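Local atomic coordinates of cystathionine beta-lyase family protein, YNBB B.subtilis ortholog (Clostridium acetobutylicum, PDB entry 3HVY), a protein that probably acts as a pyridoxal-phosphate-dependent carbon-sulfur lyase of the methionine gamma-lyase family, with a putative link to aluminium resistance. Residues 263-266 with 267-270. Residues are numbered along the deposited sequence; the frame is centred on the assembly and turned at random.
Sequences YVTQ and ATFR. With EDO (1,2-ethanediol), chain S.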
ATOM      1  N   TYR D 263     -16.288  28.503  -2.096  1.00 31.29           N
ATOM      2  CA  TYR D 263     -14.861  28.745  -1.916  1.00 30.72           C
ATOM      3  C   TYR D 263     -14.029  27.456  -1.910  1.00 28.79           C
ATOM      4  O   TYR D 263     -12.900  27.425  -2.443  1.00 28.70           O
ATOM      5  CB  TYR D 263     -14.629  29.573  -0.651  1.00 30.65           C
ATOM      6  CG  TYR D 263     -15.507  30.810  -0.596  1.00 29.15           C
ATOM      7  CD1 TYR D 263     -15.694  31.601  -1.725  1.00 28.09           C
ATOM      8  CD2 TYR D 263     -16.137  31.196   0.578  1.00 26.75           C
ATOM      9  CE1 TYR D 263     -16.496  32.747  -1.685  1.00 30.89           C
ATOM     10  CE2 TYR D 263     -16.916  32.362   0.646  1.00 29.59           C
ATOM     11  CZ  TYR D 263     -17.102  33.135  -0.487  1.00 33.23           C
ATOM     12  OH  TYR D 263     -17.917  34.302  -0.459  1.00 27.79           O
ATOM     13  N   VAL D 264     -14.612  26.365  -1.416  1.00 28.63           N
ATOM     14  CA  VAL D 264     -13.921  25.082  -1.429  1.00 26.94           C
ATOM     15  C   VAL D 264     -13.830  24.645  -2.874  1.00 29.41           C
ATOM     16  O   VAL D 264     -12.759  24.239  -3.339  1.00 30.55           O
ATOM     17  CB  VAL D 264     -14.651  24.021  -0.571  1.00 28.97           C
ATOM     18  CG1 VAL D 264     -13.962  22.654  -0.710  1.00 26.33           C
ATOM     19  CG2 VAL D 264     -14.664  24.484   0.900  1.00 23.73           C
ATOM     20  N   THR D 265     -14.936  24.750  -3.614  1.00 26.98           N
ATOM     21  CA  THR D 265     -14.914  24.345  -5.008  1.00 28.30           C
ATOM     22  C   THR D 265     -13.876  25.115  -5.831  1.00 26.24           C
ATOM     23  O   THR D 265     -13.169  24.513  -6.675  1.00 30.54           O
ATOM     24  CB  THR D 265     -16.264  24.486  -5.629  1.00 29.54           C
ATOM     25  OG1 THR D 265     -17.091  23.521  -5.026  1.00 29.80           O
ATOM     26  CG2 THR D 265     -16.242  24.234  -7.162  1.00 32.59           C
ATOM     27  N   GLN D 266     -13.768  26.429  -5.627  1.00 29.47           N
ATOM     28  CA  GLN D 266     -12.755  27.170  -6.375  1.00 26.21           C
ATOM     29  C   GLN D 266     -11.311  26.683  -6.070  1.00 29.20           C
ATOM     30  O   GLN D 266     -10.410  26.681  -6.957  1.00 28.54           O
ATOM     31  CB  GLN D 266     -12.876  28.652  -6.170  1.00 30.87           C
ATOM     32  CG  GLN D 266     -14.073  29.349  -6.866  1.00 30.32           C
ATOM     33  CD  GLN D 266     -14.167  29.071  -8.364  1.00 33.43           C
ATOM     34  OE1 GLN D 266     -13.235  29.316  -9.139  1.00 32.19           O
ATOM     35  NE2 GLN D 266     -15.311  28.557  -8.772  1.00 28.36           N
ATOM     36  N   ALA D 267     -11.068  26.378  -4.804  1.00 29.88           N
ATOM     37  CA  ALA D 267      -9.798  25.827  -4.372  1.00 31.98           C
ATOM     38  C   ALA D 267      -9.519  24.528  -5.082  1.00 31.26           C
ATOM     39  O   ALA D 267      -8.367  24.279  -5.470  1.00 30.64           O
ATOM     40  CB  ALA D 267      -9.773  25.619  -2.834  1.00 32.00           C
ATOM     41  N   THR D 268     -10.540  23.671  -5.244  1.00 31.66           N
ATOM     42  CA  THR D 268     -10.294  22.400  -5.926  1.00 30.05           C
ATOM     43  C   THR D 268      -9.759  22.559  -7.369  1.00 29.50           C
ATOM     44  O   THR D 268      -9.064  21.666  -7.874  1.00 30.56           O
ATOM     45  CB  THR D 268     -11.498  21.446  -5.954  1.00 32.60           C
ATOM     46  OG1 THR D 268     -12.495  21.990  -6.815  1.00 31.70           O
ATOM     47  CG2 THR D 268     -12.060  21.154  -4.504  1.00 25.09           C
ATOM     48  N   PHE D 269     -10.132  23.626  -8.049  1.00 28.22           N
ATOM     49  CA  PHE D 269      -9.691  23.874  -9.439  1.00 29.65           C
ATOM     50  C   PHE D 269      -8.247  24.281  -9.498  1.00 28.77           C
ATOM     51  O   PHE D 269      -7.586  24.118 -10.555  1.00 28.37           O
ATOM     52  CB  PHE D 269     -10.559  24.923 -10.156  1.00 33.74           C
ATOM     53  CG  PHE D 269     -12.013  24.528 -10.308  1.00 30.06           C
ATOM     54  CD1 PHE D 269     -12.376  23.241 -10.654  1.00 40.37           C
ATOM     55  CD2 PHE D 269     -13.018  25.475 -10.130  1.00 31.67           C
ATOM     56  CE1 PHE D 269     -13.720  22.888 -10.801  1.00 34.69           C
ATOM     57  CE2 PHE D 269     -14.353  25.128 -10.269  1.00 33.82           C
ATOM     58  CZ  PHE D 269     -14.697  23.844 -10.617  1.00 30.64           C
ATOM     59  N   ARG D 270      -7.745  24.847  -8.397  1.00 28.67           N
ATOM     60  CA  ARG D 270      -6.302  25.104  -8.256  1.00 29.87           C
ATOM     61  C   ARG D 270      -5.524  23.834  -7.910  1.00 32.14           C
ATOM     62  O   ARG D 270      -4.379  23.631  -8.350  1.00 31.36           O
ATOM     63  CB  ARG D 270      -6.051  26.126  -7.170  1.00 32.22           C
ATOM     64  CG  ARG D 270      -4.621  26.194  -6.686  1.00 33.87           C
ATOM     65  CD  ARG D 270      -3.646  26.666  -7.760  1.00 35.00           C
ATOM     66  NE  ARG D 270      -2.277  26.409  -7.288  1.00 38.44           N
ATOM     67  CZ  ARG D 270      -1.227  27.129  -7.643  1.00 30.80           C
ATOM     68  NH1 ARG D 270      -1.366  28.147  -8.464  1.00 33.07           N
ATOM     69  NH2 ARG D 270      -0.028  26.840  -7.172  1.00 38.41           N
TER
HETATM   70  C1  EDO S 429      -3.215  30.368 -10.327  1.00 44.53           C
HETATM   71  O1  EDO S 429      -4.098  29.424  -9.717  1.00 46.84           O
HETATM   72  C2  EDO S 429      -2.941  29.872 -11.712  1.00 47.93           C
HETATM   73  O2  EDO S 429      -1.721  29.103 -11.756  1.00 38.60           O
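Two turns of the short helix 261-271 make this local contact, where Thr265 and Gln266 meet the ring of Phe269. Thr265 CG2 lies alongside the ring and touches CE2 of Phe269 at 3.7 Å. CG2 is anti to the backbone N and OG1 lies beside that N (chi1 -68°), where it hydrogen-bonds Glu261 OE2. The carbonyl O of Thr265 sits over one ring face, offset toward the rim, 3.6 Å from Phe269 CD2. The Gln266 amide reaches the ring edge, with OE1 in the ring plane and the two planes 70° apart. Its NE2 comes to 3.9 Å from Phe269 CE2. Both ends of the amide are anchored: OE1 accepts from Arg114, and NE2 donates to the Lys141 carbonyl of the second subunit.

The helix follows strand 255-259 of the seven-stranded mixed sheet, in a chain of the PLP-dependent aminotransferase clan. Val264 and Thr268 lean on Phe93 of strand 91-95, outermost in the sheet within this chain. Alpha-helical bonds run from Ala267 N to Tyr263 O and from Thr268 N to Val264 O, the latter 3.0 Å. The next donor, Phe269 N, is weakly shared between Thr265 O and Gln266 O. Thr268 OG1 adds a short bond of 2.6 Å to Thr265 O. The Thr268 hydroxyl lies between its own backbone N and carbonyl carbon (chi1 69°), a position that folds it back onto the preceding turn.

The Arg270 side chain also reaches the second subunit, where it packs on Phe269 of that chain. Arg270 NH2 bonds to the Thr272 carbonyl of the second subunit, and the guanidinium makes a cation-pi contact with Phe110 of its own chain. A weak bond of 3.3 Å joins Arg270 NH1 to O1 of an ethanediol, probably from the crystallisation liquor.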